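Local coordinates for protein peptidoglycan DD-endopeptidase ShyB (Vibrio cholerae, PDB 2GU1) that cuts the peptide cross-links between neighbouring peptidoglycan strands as a zinc-dependent DD-endopeptidase, probably so that new glycan can be inserted and the wall expand, at residues E52-M57 and L67-S72; M71-K76 and Q155-H160. One frame throughout, in Å; residues are numbered along the deposited sequence.

How the contacts relate
From the N terminus, the chain runs out along strand 53-58, turns, and comes back along strand 64-70. Contact 1 closes this short hairpin loop, joining two neighbouring strands of the five-stranded antiparallel sheet that belongs to the LysM-like region. Contact 2 begins where contact 1 ends: M71 and S72 belong to both, and the chain turns a corner there before entering strand 75-81, the next strand of the same sheet. Contact 2 closes a far longer loop, with 78 residues between its segments, and joins the 72-75 turn to the hairpin tip of a second sheet. The loops thus follow one another without nesting, and K76 packs on I68 and H70.

Contact 1: E52-M57 and L67-S72; sequences EELELM and LIYHMS
Each face of this strand pair carries a hydrogen bond from an aromatic side chain to a glutamate. Y69 OH donates to E52 OE1 at 2.6 Å, on the syn side but 32° out of the carboxylate plane; carboxylate and ring planes stand 69° apart. OE1 also takes the backbone N-H of Q49, so two donors grip it. Chi1 of 168° tilts the tyrosine ring forward along the strand, carrying OH to E52, just before strand 53-58. M71 CG lies over one ring face, toward the rim.

On the face of E53, E55, I68 and H70, H70 NE2 gives an almost straight bond of 3.0 Å to E55 OE1, which lies in the imidazole plane, although the donor approaches from above the carboxylate plane. Glutamate has the length to reach this N-H, and the bond would probably stabilise a protonated imidazole. I68 CG2 lies over one face of the imidazole, toward the rim.

Leucines suit the other, buried face: L54 CD2 touches Y69 CD1 at 3.7 Å, tyrosine offering an apolar ring here besides its hydroxyl, and L56 CD2 presses on L67 CD1 at a tight 3.3 Å. Helix 18-24 covers L54. E55 N donates to I68 O and I68 N to E55 O, both at 2.8 Å, and H70 N donates to E53 O. These alternating hydrogen-bonded and non-hydrogen-bonded pairs are those of an antiparallel beta hairpin.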
ATOM      1  N   GLU A  52      13.027   3.397  -9.262  1.00 25.36           N
ATOM      2  CA  GLU A  52      13.329   2.157  -8.564  1.00 25.52           C
ATOM      3  C   GLU A  52      14.181   1.357  -9.536  1.00 26.20           C
ATOM      4  O   GLU A  52      14.291   1.716 -10.707  1.00 24.40           O
ATOM      5  CB  GLU A  52      12.039   1.408  -8.204  1.00 24.16           C
ATOM      6  CG  GLU A  52      11.108   2.228  -7.319  1.00 25.61           C
ATOM      7  CD  GLU A  52       9.848   1.477  -6.937  1.00 25.72           C
ATOM      8  OE1 GLU A  52       9.315   0.740  -7.787  1.00 25.75           O
ATOM      9  OE2 GLU A  52       9.381   1.641  -5.792  1.00 30.76           O
ATOM     10  N   GLU A  53      14.782   0.275  -9.065  1.00 26.75           N
ATOM     11  CA  GLU A  53      15.644  -0.515  -9.926  1.00 29.86           C
ATOM     12  C   GLU A  53      15.330  -1.993  -9.908  1.00 30.07           C
ATOM     13  O   GLU A  53      14.977  -2.549  -8.867  1.00 25.86           O
ATOM     14  CB  GLU A  53      17.104  -0.352  -9.505  1.00 33.84           C
ATOM     15  CG  GLU A  53      17.640   1.064  -9.559  1.00 40.54           C
ATOM     16  CD  GLU A  53      19.063   1.141  -9.035  1.00 41.95           C
ATOM     17  OE1 GLU A  53      19.930   0.424  -9.580  1.00 42.07           O
ATOM     18  OE2 GLU A  53      19.310   1.906  -8.078  1.00 43.16           O
ATOM     19  N   LEU A  54      15.467  -2.616 -11.075  1.00 29.05           N
ATOM     20  CA  LEU A  54      15.272  -4.047 -11.206  1.00 30.92           C
ATOM     21  C   LEU A  54      16.643  -4.605 -11.565  1.00 31.88           C
ATOM     22  O   LEU A  54      17.382  -4.026 -12.365  1.00 33.70           O
ATOM     23  CB  LEU A  54      14.261  -4.373 -12.308  1.00 29.87           C
ATOM     24  CG  LEU A  54      12.789  -4.019 -12.079  1.00 30.06           C
ATOM     25  CD1 LEU A  54      11.970  -4.418 -13.305  1.00 28.57           C
ATOM     26  CD2 LEU A  54      12.263  -4.733 -10.843  1.00 29.54           C
ATOM     27  N   GLU A  55      17.003  -5.718 -10.948  1.00 31.50           N
ATOM     28  CA  GLU A  55      18.290  -6.336 -11.219  1.00 29.04           C
ATOM     29  C   GLU A  55      17.983  -7.741 -11.725  1.00 26.66           C
ATOM     30  O   GLU A  55      17.350  -8.520 -11.018  1.00 23.20           O
ATOM     31  CB  GLU A  55      19.105  -6.372  -9.924  1.00 32.70           C
ATOM     32  CG  GLU A  55      20.527  -6.876 -10.046  1.00 36.12           C
ATOM     33  CD  GLU A  55      21.351  -6.547  -8.806  1.00 39.45           C
ATOM     34  OE1 GLU A  55      20.775  -6.496  -7.698  1.00 38.45           O
ATOM     35  OE2 GLU A  55      22.578  -6.348  -8.933  1.00 41.90           O
ATOM     36  N   LEU A  56      18.382  -8.042 -12.960  1.00 26.22           N
ATOM     37  CA  LEU A  56      18.135  -9.365 -13.533  1.00 28.59           C
ATOM     38  C   LEU A  56      19.435 -10.166 -13.558  1.00 31.24           C
ATOM     39  O   LEU A  56      20.458  -9.686 -14.051  1.00 30.51           O
ATOM     40  CB  LEU A  56      17.595  -9.271 -14.971  1.00 27.54           C
ATOM     41  CG  LEU A  56      16.482  -8.314 -15.422  1.00 30.60           C
ATOM     42  CD1 LEU A  56      15.611  -9.036 -16.460  1.00 29.04           C
ATOM     43  CD2 LEU A  56      15.648  -7.850 -14.259  1.00 28.54           C
ATOM     44  N   MET A  57      19.395 -11.383 -13.026  1.00 33.72           N
ATOM     45  CA  MET A  57      20.565 -12.252 -13.010  1.00 37.17           C
ATOM     46  C   MET A  57      20.325 -13.365 -14.030  1.00 38.32           C
ATOM     47  O   MET A  57      19.399 -14.168 -13.871  1.00 35.96           O
ATOM     48  CB  MET A  57      20.750 -12.868 -11.622  1.00 39.14           C
ATOM     49  CG  MET A  57      20.570 -11.887 -10.485  1.00 44.20           C
ATOM     50  SD  MET A  57      21.859 -10.643 -10.401  1.00 48.28           S
ATOM     51  CE  MET A  57      22.190 -10.643  -8.615  1.00 47.48           C
ATOM     52  N   LEU A  67      15.526 -12.346 -10.095  1.00 27.60           N
ATOM     53  CA  LEU A  67      15.124 -10.951 -10.266  1.00 25.19           C
ATOM     54  C   LEU A  67      15.093 -10.286  -8.894  1.00 23.94           C
ATOM     55  O   LEU A  67      14.508 -10.831  -7.952  1.00 21.53           O
ATOM     56  CB  LEU A  67      13.722 -10.863 -10.884  1.00 25.62           C
ATOM     57  CG  LEU A  67      13.013  -9.507 -10.765  1.00 26.15           C
ATOM     58  CD1 LEU A  67      13.668  -8.513 -11.703  1.00 25.37           C
ATOM     59  CD2 LEU A  67      11.528  -9.654 -11.098  1.00 26.18           C
ATOM     60  N   ILE A  68      15.724  -9.120  -8.778  1.00 20.58           N
ATOM     61  CA  ILE A  68      15.718  -8.382  -7.520  1.00 22.04           C
ATOM     62  C   ILE A  68      15.049  -7.036  -7.794  1.00 24.19           C
ATOM     63  O   ILE A  68      15.501  -6.263  -8.652  1.00 24.19           O
ATOM     64  CB  ILE A  68      17.145  -8.124  -6.966  1.00 22.74           C
ATOM     65  CG1 ILE A  68      17.887  -9.447  -6.743  1.00 22.04           C
ATOM     66  CG2 ILE A  68      17.063  -7.403  -5.624  1.00 23.88           C
ATOM     67  CD1 ILE A  68      18.381 -10.079  -8.023  1.00 25.78           C
ATOM     68  N   TYR A  69      13.955  -6.778  -7.085  1.00 21.33           N
ATOM     69  CA  TYR A  69      13.226  -5.528  -7.229  1.00 21.39           C
ATOM     70  C   TYR A  69      13.612  -4.638  -6.052  1.00 21.20           C
ATOM     71  O   TYR A  69      13.175  -4.849  -4.917  1.00 20.57           O
ATOM     72  CB  TYR A  69      11.707  -5.803  -7.268  1.00 22.23           C
ATOM     73  CG  TYR A  69      10.796  -4.592  -7.123  1.00 25.55           C
ATOM     74  CD1 TYR A  69      11.201  -3.316  -7.538  1.00 24.88           C
ATOM     75  CD2 TYR A  69       9.512  -4.733  -6.588  1.00 25.68           C
ATOM     76  CE1 TYR A  69      10.342  -2.205  -7.418  1.00 25.63           C
ATOM     77  CE2 TYR A  69       8.651  -3.645  -6.468  1.00 26.12           C
ATOM     78  CZ  TYR A  69       9.071  -2.384  -6.883  1.00 26.73           C
ATOM     79  OH  TYR A  69       8.216  -1.319  -6.746  1.00 26.05           O
ATOM     80  N   HIS A  70      14.477  -3.665  -6.327  1.00 21.24           N
ATOM     81  CA  HIS A  70      14.933  -2.714  -5.318  1.00 21.27           C
ATOM     82  C   HIS A  70      13.898  -1.598  -5.166  1.00 23.45           C
ATOM     83  O   HIS A  70      13.916  -0.618  -5.919  1.00 19.88           O
ATOM     84  CB  HIS A  70      16.290  -2.117  -5.734  1.00 23.07           C
ATOM     85  CG  HIS A  70      17.406  -3.119  -5.763  1.00 23.45           C
ATOM     86  ND1 HIS A  70      18.058  -3.538  -4.622  1.00 25.27           N
ATOM     87  CD2 HIS A  70      17.960  -3.808  -6.790  1.00 25.60           C
ATOM     88  CE1 HIS A  70      18.965  -4.445  -4.945  1.00 26.63           C
ATOM     89  NE2 HIS A  70      18.925  -4.627  -6.255  1.00 28.20           N
ATOM     90  N   MET A  71      12.984  -1.760  -4.210  1.00 25.15           N
ATOM     91  CA  MET A  71      11.952  -0.757  -3.959  1.00 25.76           C
ATOM     92  C   MET A  71      12.583   0.499  -3.366  1.00 26.25           C
ATOM     93  O   MET A  71      12.105   1.610  -3.590  1.00 23.44           O
ATOM     94  CB  MET A  71      10.896  -1.319  -3.004  1.00 29.42           C
ATOM     95  CG  MET A  71      10.009  -2.355  -3.661  1.00 36.94           C
ATOM     96  SD  MET A  71       9.268  -3.534  -2.513  1.00 43.51           S
ATOM     97  CE  MET A  71      10.492  -4.827  -2.556  1.00 43.75           C
ATOM     98  N   SER A  72      13.645   0.304  -2.591  1.00 24.41           N
ATOM     99  CA  SER A  72      14.389   1.408  -1.983  1.00 25.27           C
ATOM    100  C   SER A  72      15.744   0.842  -1.604  1.00 25.02           C
ATOM    101  O   SER A  72      15.980  -0.354  -1.761  1.00 27.37           O
ATOM    102  CB  SER A  72      13.692   1.937  -0.722  1.00 23.30           C
ATOM    103  OG  SER A  72      13.934   1.094   0.393  1.00 26.60           O
TER

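Contact 2: M71-K76 and Q155-H160; sequences MSIVEK and QYLGEH
L157 N donates to H160 O at 2.7 Å, closing a type II' turn whose two end residues both touch I73. G158 follows L157 with a positive phi (62°), which glycine, having no CB, adopts without strain. No hydrogen bond crosses between the segments; aliphatic groups do the joining.

On the other side S72 OG accepts the backbone N-H of V74 at 3.0 Å, an ST turn. Serine suits this place because its short side chain can fold back onto the chain just ahead, which is consistent with a steadied type I turn from S72 to E75 that presents I73 and V74 to the other segment. The turn docks on the tip of the hairpin formed by strands 147-157 and 160-173, linking the LysM-like sheet to that of the Csd3-type second region.

V74 CG1 rests against L157 CB at 3.9 Å, the side chains lying alongside each other and pointing opposite ways. Chi1 of -179° swings the leucine branch alongside the turn, and chi2 (57°) brings L157 CD2 up to I73 O at 3.4 Å.

I73 reaches out with its terminal CD1, which lies 3.8 Å from both L157 CB and H160 CB, running roughly perpendicular to the histidine side chain. T162, on strand 160-173, also touches the side chains of I73 and V74.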
ATOM      1  N   MET A  71      12.984  -1.760  -4.210  1.00 25.15           N
ATOM      2  CA  MET A  71      11.952  -0.757  -3.959  1.00 25.76           C
ATOM      3  C   MET A  71      12.583   0.499  -3.366  1.00 26.25           C
ATOM      4  O   MET A  71      12.105   1.610  -3.590  1.00 23.44           O
ATOM      5  CB  MET A  71      10.896  -1.319  -3.004  1.00 29.42           C
ATOM      6  CG  MET A  71      10.009  -2.355  -3.661  1.00 36.94           C
ATOM      7  SD  MET A  71       9.268  -3.534  -2.513  1.00 43.51           S
ATOM      8  CE  MET A  71      10.492  -4.827  -2.556  1.00 43.75           C
ATOM      9  N   SER A  72      13.645   0.304  -2.591  1.00 24.41           N
ATOM     10  CA  SER A  72      14.389   1.408  -1.983  1.00 25.27           C
ATOM     11  C   SER A  72      15.744   0.842  -1.604  1.00 25.02           C
ATOM     12  O   SER A  72      15.980  -0.354  -1.761  1.00 27.37           O
ATOM     13  CB  SER A  72      13.692   1.937  -0.722  1.00 23.30           C
ATOM     14  OG  SER A  72      13.934   1.094   0.393  1.00 26.60           O
ATOM     15  N   ILE A  73      16.635   1.686  -1.100  1.00 27.98           N
ATOM     16  CA  ILE A  73      17.953   1.206  -0.713  1.00 29.75           C
ATOM     17  C   ILE A  73      17.912   0.353   0.561  1.00 30.48           C
ATOM     18  O   ILE A  73      18.917  -0.230   0.951  1.00 30.44           O
ATOM     19  CB  ILE A  73      18.947   2.384  -0.536  1.00 29.96           C
ATOM     20  CG1 ILE A  73      18.434   3.371   0.513  1.00 29.28           C
ATOM     21  CG2 ILE A  73      19.131   3.095  -1.876  1.00 31.69           C
ATOM     22  CD1 ILE A  73      19.289   4.628   0.633  1.00 31.16           C
ATOM     23  N   VAL A  74      16.745   0.270   1.195  1.00 30.38           N
ATOM     24  CA  VAL A  74      16.603  -0.532   2.404  1.00 29.86           C
ATOM     25  C   VAL A  74      15.539  -1.624   2.275  1.00 30.23           C
ATOM     26  O   VAL A  74      15.235  -2.310   3.247  1.00 31.36           O
ATOM     27  CB  VAL A  74      16.266   0.352   3.644  1.00 30.52           C
ATOM     28  CG1 VAL A  74      17.416   1.302   3.927  1.00 30.37           C
ATOM     29  CG2 VAL A  74      14.972   1.127   3.417  1.00 29.55           C
ATOM     30  N   GLU A  75      14.984  -1.790   1.076  1.00 30.50           N
ATOM     31  CA  GLU A  75      13.950  -2.796   0.847  1.00 30.33           C
ATOM     32  C   GLU A  75      14.005  -3.388  -0.557  1.00 29.27           C
ATOM     33  O   GLU A  75      14.085  -2.660  -1.548  1.00 26.50           O
ATOM     34  CB  GLU A  75      12.566  -2.180   1.080  1.00 31.33           C
ATOM     35  CG  GLU A  75      12.405  -1.542   2.450  1.00 35.58           C
ATOM     36  CD  GLU A  75      11.051  -0.884   2.655  1.00 38.70           C
ATOM     37  OE1 GLU A  75      10.780  -0.428   3.789  1.00 42.53           O
ATOM     38  OE2 GLU A  75      10.260  -0.819   1.690  1.00 41.85           O
ATOM     39  N   LYS A  76      13.948  -4.714  -0.638  1.00 28.21           N
ATOM     40  CA  LYS A  76      13.981  -5.394  -1.921  1.00 27.56           C
ATOM     41  C   LYS A  76      13.231  -6.725  -1.905  1.00 26.26           C
ATOM     42  O   LYS A  76      13.243  -7.445  -0.907  1.00 26.18           O
ATOM     43  CB  LYS A  76      15.431  -5.631  -2.351  1.00 30.99           C
ATOM     44  CG  LYS A  76      16.244  -6.437  -1.354  1.00 32.11           C
ATOM     45  CD  LYS A  76      17.702  -6.540  -1.777  1.00 34.76           C
ATOM     46  CE  LYS A  76      18.523  -7.295  -0.737  1.00 33.67           C
ATOM     47  NZ  LYS A  76      19.974  -7.340  -1.089  1.00 37.07           N
ATOM     48  N   GLN A 155      13.626   8.159   7.241  1.00 24.56           N
ATOM     49  CA  GLN A 155      14.531   7.028   7.321  1.00 26.30           C
ATOM     50  C   GLN A 155      15.744   7.261   6.436  1.00 27.46           C
ATOM     51  O   GLN A 155      15.627   7.720   5.294  1.00 25.80           O
ATOM     52  CB  GLN A 155      13.814   5.741   6.907  1.00 24.10           C
ATOM     53  CG  GLN A 155      14.676   4.489   6.954  1.00 25.50           C
ATOM     54  CD  GLN A 155      13.894   3.248   6.555  1.00 25.63           C
ATOM     55  OE1 GLN A 155      13.091   3.287   5.627  1.00 23.81           O
ATOM     56  NE2 GLN A 155      14.135   2.136   7.253  1.00 24.81           N
ATOM     57  N   TYR A 156      16.911   6.967   6.991  1.00 28.99           N
ATOM     58  CA  TYR A 156      18.173   7.106   6.280  1.00 29.20           C
ATOM     59  C   TYR A 156      18.921   5.783   6.332  1.00 29.84           C
ATOM     60  O   TYR A 156      18.614   4.916   7.142  1.00 27.13           O
ATOM     61  CB  TYR A 156      19.047   8.187   6.928  1.00 31.65           C
ATOM     62  CG  TYR A 156      18.854   9.568   6.348  1.00 31.65           C
ATOM     63  CD1 TYR A 156      17.628  10.227   6.455  1.00 32.61           C
ATOM     64  CD2 TYR A 156      19.891  10.208   5.670  1.00 32.08           C
ATOM     65  CE1 TYR A 156      17.438  11.491   5.897  1.00 33.31           C
ATOM     66  CE2 TYR A 156      19.713  11.475   5.109  1.00 34.17           C
ATOM     67  CZ  TYR A 156      18.485  12.109   5.227  1.00 33.69           C
ATOM     68  OH  TYR A 156      18.306  13.360   4.684  1.00 35.49           O
ATOM     69  N   LEU A 157      19.881   5.635   5.434  1.00 31.58           N
ATOM     70  CA  LEU A 157      20.738   4.465   5.393  1.00 34.70           C
ATOM     71  C   LEU A 157      22.101   5.121   5.358  1.00 34.70           C
ATOM     72  O   LEU A 157      22.491   5.691   4.341  1.00 34.40           O
ATOM     73  CB  LEU A 157      20.527   3.648   4.124  1.00 36.21           C
ATOM     74  CG  LEU A 157      21.417   2.397   4.089  1.00 37.85           C
ATOM     75  CD1 LEU A 157      21.152   1.540   5.324  1.00 37.52           C
ATOM     76  CD2 LEU A 157      21.145   1.607   2.818  1.00 38.27           C
ATOM     77  N   GLY A 158      22.819   5.059   6.469  1.00 36.66           N
ATOM     78  CA  GLY A 158      24.103   5.721   6.508  1.00 38.85           C
ATOM     79  C   GLY A 158      23.812   7.197   6.304  1.00 40.27           C
ATOM     80  O   GLY A 158      23.045   7.792   7.059  1.00 40.48           O
ATOM     81  N   GLU A 159      24.381   7.777   5.255  1.00 41.54           N
ATOM     82  CA  GLU A 159      24.193   9.193   4.965  1.00 42.50           C
ATOM     83  C   GLU A 159      23.178   9.431   3.852  1.00 42.45           C
ATOM     84  O   GLU A 159      22.952  10.571   3.437  1.00 40.87           O
ATOM     85  CB  GLU A 159      25.539   9.807   4.573  1.00 46.71           C
ATOM     86  CG  GLU A 159      26.163   9.162   3.344  1.00 50.76           C
ATOM     87  CD  GLU A 159      27.680   9.276   3.323  1.00 54.36           C
ATOM     88  OE1 GLU A 159      28.288   8.903   2.295  1.00 55.38           O
ATOM     89  OE2 GLU A 159      28.264   9.728   4.334  1.00 56.37           O
ATOM     90  N   HIS A 160      22.560   8.354   3.376  1.00 40.27           N
ATOM     91  CA  HIS A 160      21.593   8.455   2.297  1.00 38.97           C
ATOM     92  C   HIS A 160      20.145   8.394   2.756  1.00 36.56           C
ATOM     93  O   HIS A 160      19.761   7.537   3.554  1.00 33.46           O
ATOM     94  CB  HIS A 160      21.852   7.353   1.274  1.00 42.63           C
ATOM     95  CG  HIS A 160      23.224   7.401   0.680  1.00 46.08           C
ATOM     96  ND1 HIS A 160      23.627   8.403  -0.176  1.00 47.11           N
ATOM     97  CD2 HIS A 160      24.295   6.588   0.841  1.00 47.44           C
ATOM     98  CE1 HIS A 160      24.888   8.205  -0.518  1.00 49.58           C
ATOM     99  NE2 HIS A 160      25.316   7.110   0.085  1.00 48.13           N
TER